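Local atomic coordinates of glycosyltransferase (Streptomyces viridochromogenes, PDB entry 2IUY), a protein that is a retaining GT4-family glycosyltransferase involved in the biosynthesis of the antibiotic avilamycin A and probably transfers a sugar from a nucleotide-linked donor. Residues M168-S172 and P173-A177; G218-G222 and E223-D227. All blocks are in the same frame, centred on the assembly; numbering follows the deposited sequence.

Contact 1. Residues M168-S172 and P173-A177; sequences MGRVS and PHKGA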
loop_
_atom_site.group_PDB
_atom_site.type_symbol
_atom_site.label_atom_id
_atom_site.label_comp_id
_atom_site.label_asym_id
_atom_site.label_seq_id
_atom_site.Cartn_x
_atom_site.Cartn_y
_atom_site.Cartn_z
HETATM N N MSE A 168 -7.292 0.612 -9.441
HETATM C CA MSE A 168 -7.749 0.729 -8.078
HETATM C C MSE A 168 -6.875 1.688 -7.285
HETATM O O MSE A 168 -5.737 1.353 -6.898
HETATM C CB MSE A 168 -7.842 -0.661 -7.401
HETATM C CG MSE A 168 -8.367 -0.523 -5.991
HETATM SE SE MSE A 168 -8.733 -2.205 -5.186
HETATM C CE MSE A 168 -10.466 -2.524 -6.022
ATOM N N GLY A 169 -7.386 2.895 -7.084
ATOM C CA GLY A 169 -6.718 3.924 -6.312
ATOM C C GLY A 169 -7.426 5.264 -6.523
ATOM O O GLY A 169 -8.502 5.329 -7.122
ATOM N N ARG A 170 -6.812 6.336 -6.057
ATOM C CA ARG A 170 -7.366 7.678 -6.307
ATOM C C ARG A 170 -7.224 8.048 -7.788
ATOM O O ARG A 170 -6.176 7.834 -8.392
ATOM C CB ARG A 170 -6.700 8.720 -5.413
ATOM C CG ARG A 170 -7.247 8.717 -3.957
ATOM C CD ARG A 170 -6.555 9.856 -3.132
ATOM N NE ARG A 170 -5.115 9.698 -3.338
ATOM C CZ ARG A 170 -4.369 10.420 -4.177
ATOM N NH1 ARG A 170 -4.896 11.463 -4.846
ATOM N NH2 ARG A 170 -3.069 10.109 -4.296
ATOM N N VAL A 171 -8.301 8.565 -8.368
ATOM C CA VAL A 171 -8.293 8.966 -9.773
ATOM C C VAL A 171 -7.649 10.352 -9.832
ATOM O O VAL A 171 -8.337 11.367 -9.764
ATOM C CB VAL A 171 -9.737 8.965 -10.364
ATOM C CG1 VAL A 171 -9.752 9.470 -11.843
ATOM C CG2 VAL A 171 -10.418 7.538 -10.197
ATOM N N SER A 172 -6.318 10.358 -9.910
ATOM C CA SER A 172 -5.463 11.555 -9.862
ATOM C C SER A 172 -4.387 11.374 -10.881
ATOM O O SER A 172 -4.060 10.253 -11.187
ATOM C CB SER A 172 -4.739 11.654 -8.541
ATOM O OG SER A 172 -5.670 11.938 -7.528
ATOM N N PRO A 173 -3.869 12.480 -11.447
ATOM C CA PRO A 173 -2.911 12.403 -12.550
ATOM C C PRO A 173 -1.619 11.609 -12.257
ATOM O O PRO A 173 -1.180 10.823 -13.112
ATOM C CB PRO A 173 -2.604 13.888 -12.848
ATOM C CG PRO A 173 -3.867 14.589 -12.555
ATOM C CD PRO A 173 -4.280 13.883 -11.206
ATOM N N HIS A 174 -1.018 11.800 -11.077
ATOM C CA HIS A 174 0.208 11.082 -10.756
ATOM C C HIS A 174 -0.023 9.549 -10.590
ATOM O O HIS A 174 0.962 8.765 -10.628
ATOM C CB HIS A 174 0.871 11.664 -9.494
ATOM C CG HIS A 174 0.042 11.491 -8.260
ATOM N ND1 HIS A 174 -1.048 12.286 -7.986
ATOM C CD2 HIS A 174 0.114 10.599 -7.248
ATOM C CE1 HIS A 174 -1.603 11.908 -6.846
ATOM N NE2 HIS A 174 -0.924 10.875 -6.385
ATOM N N LYS A 175 -1.292 9.133 -10.410
ATOM C CA LYS A 175 -1.631 7.705 -10.298
ATOM C C LYS A 175 -1.892 7.069 -11.667
ATOM O O LYS A 175 -1.930 5.846 -11.789
ATOM C CB LYS A 175 -2.827 7.443 -9.368
ATOM C CG LYS A 175 -2.588 7.853 -7.916
ATOM C CD LYS A 175 -1.312 7.199 -7.337
ATOM C CE LYS A 175 -1.484 5.703 -7.163
ATOM N NZ LYS A 175 -0.516 5.142 -6.139
ATOM N N GLY A 176 -2.028 7.904 -12.697
ATOM C CA GLY A 176 -2.047 7.430 -14.073
ATOM C C GLY A 176 -3.372 6.779 -14.464
ATOM O O GLY A 176 -3.380 5.862 -15.283
ATOM N N ALA A 177 -4.480 7.260 -13.916
ATOM C CA ALA A 177 -5.820 6.768 -14.303
ATOM C C ALA A 177 -6.050 6.935 -15.809
ATOM O O ALA A 177 -6.610 6.046 -16.481
ATOM C CB ALA A 177 -6.941 7.469 -13.486
#
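The carbonyl oxygen of S172 is gripped by two backbone N-H groups from the turn that follows it. K175 N donates to S172 O at 3.1 Å. G176 N reaches S172 O at 3.5 Å in a weak bond. G176 N also bonds to P173 O, so this N-H is shared between two carbonyls.

The second polar link joins side chains. R170 NH2 donates to H174 NE2 at 3.1 Å, with an N-H...N angle of 155°. Each group meets the other at its edge, and the guanidinium and imidazole planes are only 25° apart. CG of H174 stands between the backbone N and the carbonyl carbon (chi1 65°), which places the ring edge beside R170 NH2. CE1 of H174 lies 3.6 Å from CB of S172. R170 NE is bonded to Y29 OH, so the guanidinium links H174 to a UDP-binding residue.

Residues 169-176 form the loop between strand 165-168 and helix 177-187, the first beta-alpha connection of a Rossmann-like domain of the GT-B fold. A short 3-10 turn, 173-175, leads to G176, the N-cap of the helix.

K175, a UDP-binding residue, packs CB at 3.5 Å from R170 O. Its chain, bent at chi2 and chi3, ends with NZ in a salt bridge with E252. V171 CG1 meets A177 CB at 3.8 Å. Both side chains also touch I206 of helix 200-210, and A177 touches Y202 as well.

Contact 2. Residues G218-G222 and E223-D227; sequences GEVGG and ERRLD. With MES (2-(N-morpholino)-ethanesulfonic acid), chain C.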
loop_
_atom_site.group_PDB
_atom_site.type_symbol
_atom_site.label_atom_id
_atom_site.label_comp_id
_atom_site.label_asym_id
_atom_site.label_seq_id
_atom_site.Cartn_x
_atom_site.Cartn_y
_atom_site.Cartn_z
ATOM N N GLY A 218 -16.428 4.595 -8.428
ATOM C CA GLY A 218 -16.188 5.334 -7.211
ATOM C C GLY A 218 -15.477 4.470 -6.179
ATOM O O GLY A 218 -15.030 3.353 -6.483
ATOM N N GLU A 219 -15.377 5.007 -4.959
ATOM C CA GLU A 219 -14.644 4.365 -3.872
ATOM C C GLU A 219 -15.226 2.972 -3.646
ATOM O O GLU A 219 -16.438 2.790 -3.650
ATOM C CB GLU A 219 -14.725 5.229 -2.602
ATOM C CG GLU A 219 -13.767 4.837 -1.453
ATOM C CD GLU A 219 -13.903 5.740 -0.245
ATOM O OE1 GLU A 219 -14.249 6.949 -0.391
ATOM O OE2 GLU A 219 -13.644 5.244 0.859
ATOM N N VAL A 220 -14.353 1.991 -3.489
ATOM C CA VAL A 220 -14.780 0.635 -3.165
ATOM C C VAL A 220 -14.140 0.183 -1.847
ATOM O O VAL A 220 -13.194 0.825 -1.340
ATOM C CB VAL A 220 -14.431 -0.405 -4.273
ATOM C CG1 VAL A 220 -15.167 -0.101 -5.562
ATOM C CG2 VAL A 220 -12.916 -0.464 -4.504
ATOM N N GLY A 221 -14.652 -0.916 -1.308
ATOM C CA GLY A 221 -14.156 -1.428 -0.048
ATOM C C GLY A 221 -14.826 -2.740 0.273
ATOM O O GLY A 221 -15.680 -3.246 -0.506
ATOM N N GLY A 222 -14.444 -3.296 1.421
ATOM C CA GLY A 222 -15.093 -4.504 1.929
ATOM C C GLY A 222 -14.989 -5.650 0.969
ATOM O O GLY A 222 -13.949 -5.840 0.342
ATOM N N GLU A 223 -16.097 -6.374 0.820
ATOM C CA GLU A 223 -16.162 -7.557 -0.006
ATOM C C GLU A 223 -16.118 -7.318 -1.524
ATOM O O GLU A 223 -15.592 -8.146 -2.249
ATOM C CB GLU A 223 -17.382 -8.397 0.372
ATOM C CG GLU A 223 -17.366 -8.900 1.832
ATOM C CD GLU A 223 -16.210 -9.851 2.096
ATOM O OE1 GLU A 223 -16.064 -10.855 1.343
ATOM O OE2 GLU A 223 -15.435 -9.573 3.042
ATOM N N ARG A 224 -16.667 -6.211 -2.020
ATOM C CA ARG A 224 -16.597 -5.960 -3.472
ATOM C C ARG A 224 -15.156 -5.711 -3.919
ATOM O O ARG A 224 -14.709 -6.222 -4.919
ATOM C CB ARG A 224 -17.561 -4.838 -3.956
ATOM C CG ARG A 224 -17.300 -4.499 -5.452
ATOM C CD ARG A 224 -18.468 -4.303 -6.411
ATOM N NE ARG A 224 -18.897 -2.947 -6.301
ATOM C CZ ARG A 224 -19.129 -2.074 -7.266
ATOM N NH1 ARG A 224 -19.074 -2.346 -8.571
ATOM N NH2 ARG A 224 -19.494 -0.881 -6.856
ATOM N N ARG A 225 -14.434 -4.927 -3.151
ATOM C CA ARG A 225 -13.026 -4.670 -3.359
ATOM C C ARG A 225 -12.168 -5.937 -3.629
ATOM O O ARG A 225 -11.358 -5.992 -4.569
ATOM C CB ARG A 225 -12.520 -3.958 -2.129
ATOM C CG ARG A 225 -11.208 -3.283 -2.329
ATOM C CD ARG A 225 -10.524 -3.017 -0.997
ATOM N NE ARG A 225 -9.235 -2.438 -1.302
ATOM C CZ ARG A 225 -8.064 -2.992 -1.001
ATOM N NH1 ARG A 225 -7.987 -4.126 -0.309
ATOM N NH2 ARG A 225 -6.974 -2.363 -1.389
ATOM N N LEU A 226 -12.384 -6.948 -2.783
ATOM C CA LEU A 226 -11.717 -8.232 -2.858
ATOM C C LEU A 226 -12.074 -9.025 -4.084
ATOM O O LEU A 226 -11.192 -9.583 -4.731
ATOM C CB LEU A 226 -12.109 -9.049 -1.644
ATOM C CG LEU A 226 -11.704 -8.575 -0.271
ATOM C CD1 LEU A 226 -12.057 -9.757 0.652
ATOM C CD2 LEU A 226 -10.180 -8.151 -0.192
ATOM N N ASP A 227 -13.372 -9.088 -4.396
ATOM C CA ASP A 227 -13.825 -9.752 -5.615
ATOM C C ASP A 227 -13.265 -9.070 -6.870
ATOM O O ASP A 227 -12.827 -9.754 -7.792
ATOM C CB ASP A 227 -15.353 -9.768 -5.701
ATOM C CG ASP A 227 -16.004 -10.643 -4.625
ATOM O OD1 ASP A 227 -15.477 -11.746 -4.365
ATOM O OD2 ASP A 227 -17.057 -10.233 -4.067
HETATM O O1 MES C . -16.676 3.463 2.272
HETATM C C2 MES C . -17.203 2.258 2.825
HETATM C C3 MES C . -18.318 1.682 1.945
HETATM N N4 MES C . -17.666 1.327 0.680
HETATM C C5 MES C . -16.546 2.132 0.162
HETATM C C6 MES C . -16.548 3.512 0.837
HETATM C C7 MES C . -18.124 0.116 -0.041
HETATM C C8 MES C . -18.698 0.448 -1.415
HETATM S S MES C . -18.600 -0.842 -2.504
HETATM O O1S MES C . -19.205 -0.433 -3.783
HETATM O O2S MES C . -17.162 -1.205 -2.653
HETATM O O3S MES C . -19.310 -2.045 -2.022
HETATM O O HOH W 1 -18.098 -4.055 -0.499
#
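The backbone bond from R225 N to G221 O is weak, long at 3.4 Å although its N-H...O angle is 172°. A water bridges the same carbonyl and the N-H of R224. It donates to G221 O at 2.5 Å and accepts from R224 N at 3.0 Å.

The same water donates to O3S of a bound MES molecule, probably from the crystallisation liquor. The sulfonate has two direct bonds as well. G221 N donates to MES O2S at 2.9 Å. R224 NH2 donates to MES O1S at 3.1 Å with an angle of 165°, and this oxygen lies at the edge of the guanidinium, in its plane. The R224 chain bends at chi2 and chi3 to bring NH2 there. Each sulfonate oxygen is thus bound, two directly by G221 and R224 and the third through the water.

Van der Waals contacts are made by V220 and R225, both UDP-binding residues. V220 CG2 touches R225 CG at 3.9 Å, and the two side chains cross at about a right angle. With CG anti to the backbone N (chi1 -164°), the extended R225 chain passes V220 and ends at E260, to which NH2 is salt-bridged. W34 makes a cation-pi contact with the guanidinium. R225 CB also packs against G222 O at 3.4 Å.

E223 and D227, one helical turn apart, both form salt bridges with R153. The turn follows strand 214-216, at the outer edge of its parallel sheet, and leads into helix 222-231.

In the fold
The two contacts come in series along the chain; neither nests in nor crosses the other. Contact 1 closes the loop from strand 165-168 to helix 177-187. The chain then runs through strand 191-194, helix 200-210 and strand 214-216. Contact 2 then closes the turn from strand 214-216 into helix 222-231. Strands 165-168, 191-194 and 214-216 lie side by side in that order in one parallel sheet. The contact centres are about 17 Å apart, yet the segments meet: M168 CE lies 3.5 Å from V220 CG2 and 3.8 Å from R225 CG. Both loops border one UDP site, which holds no UDP in this model.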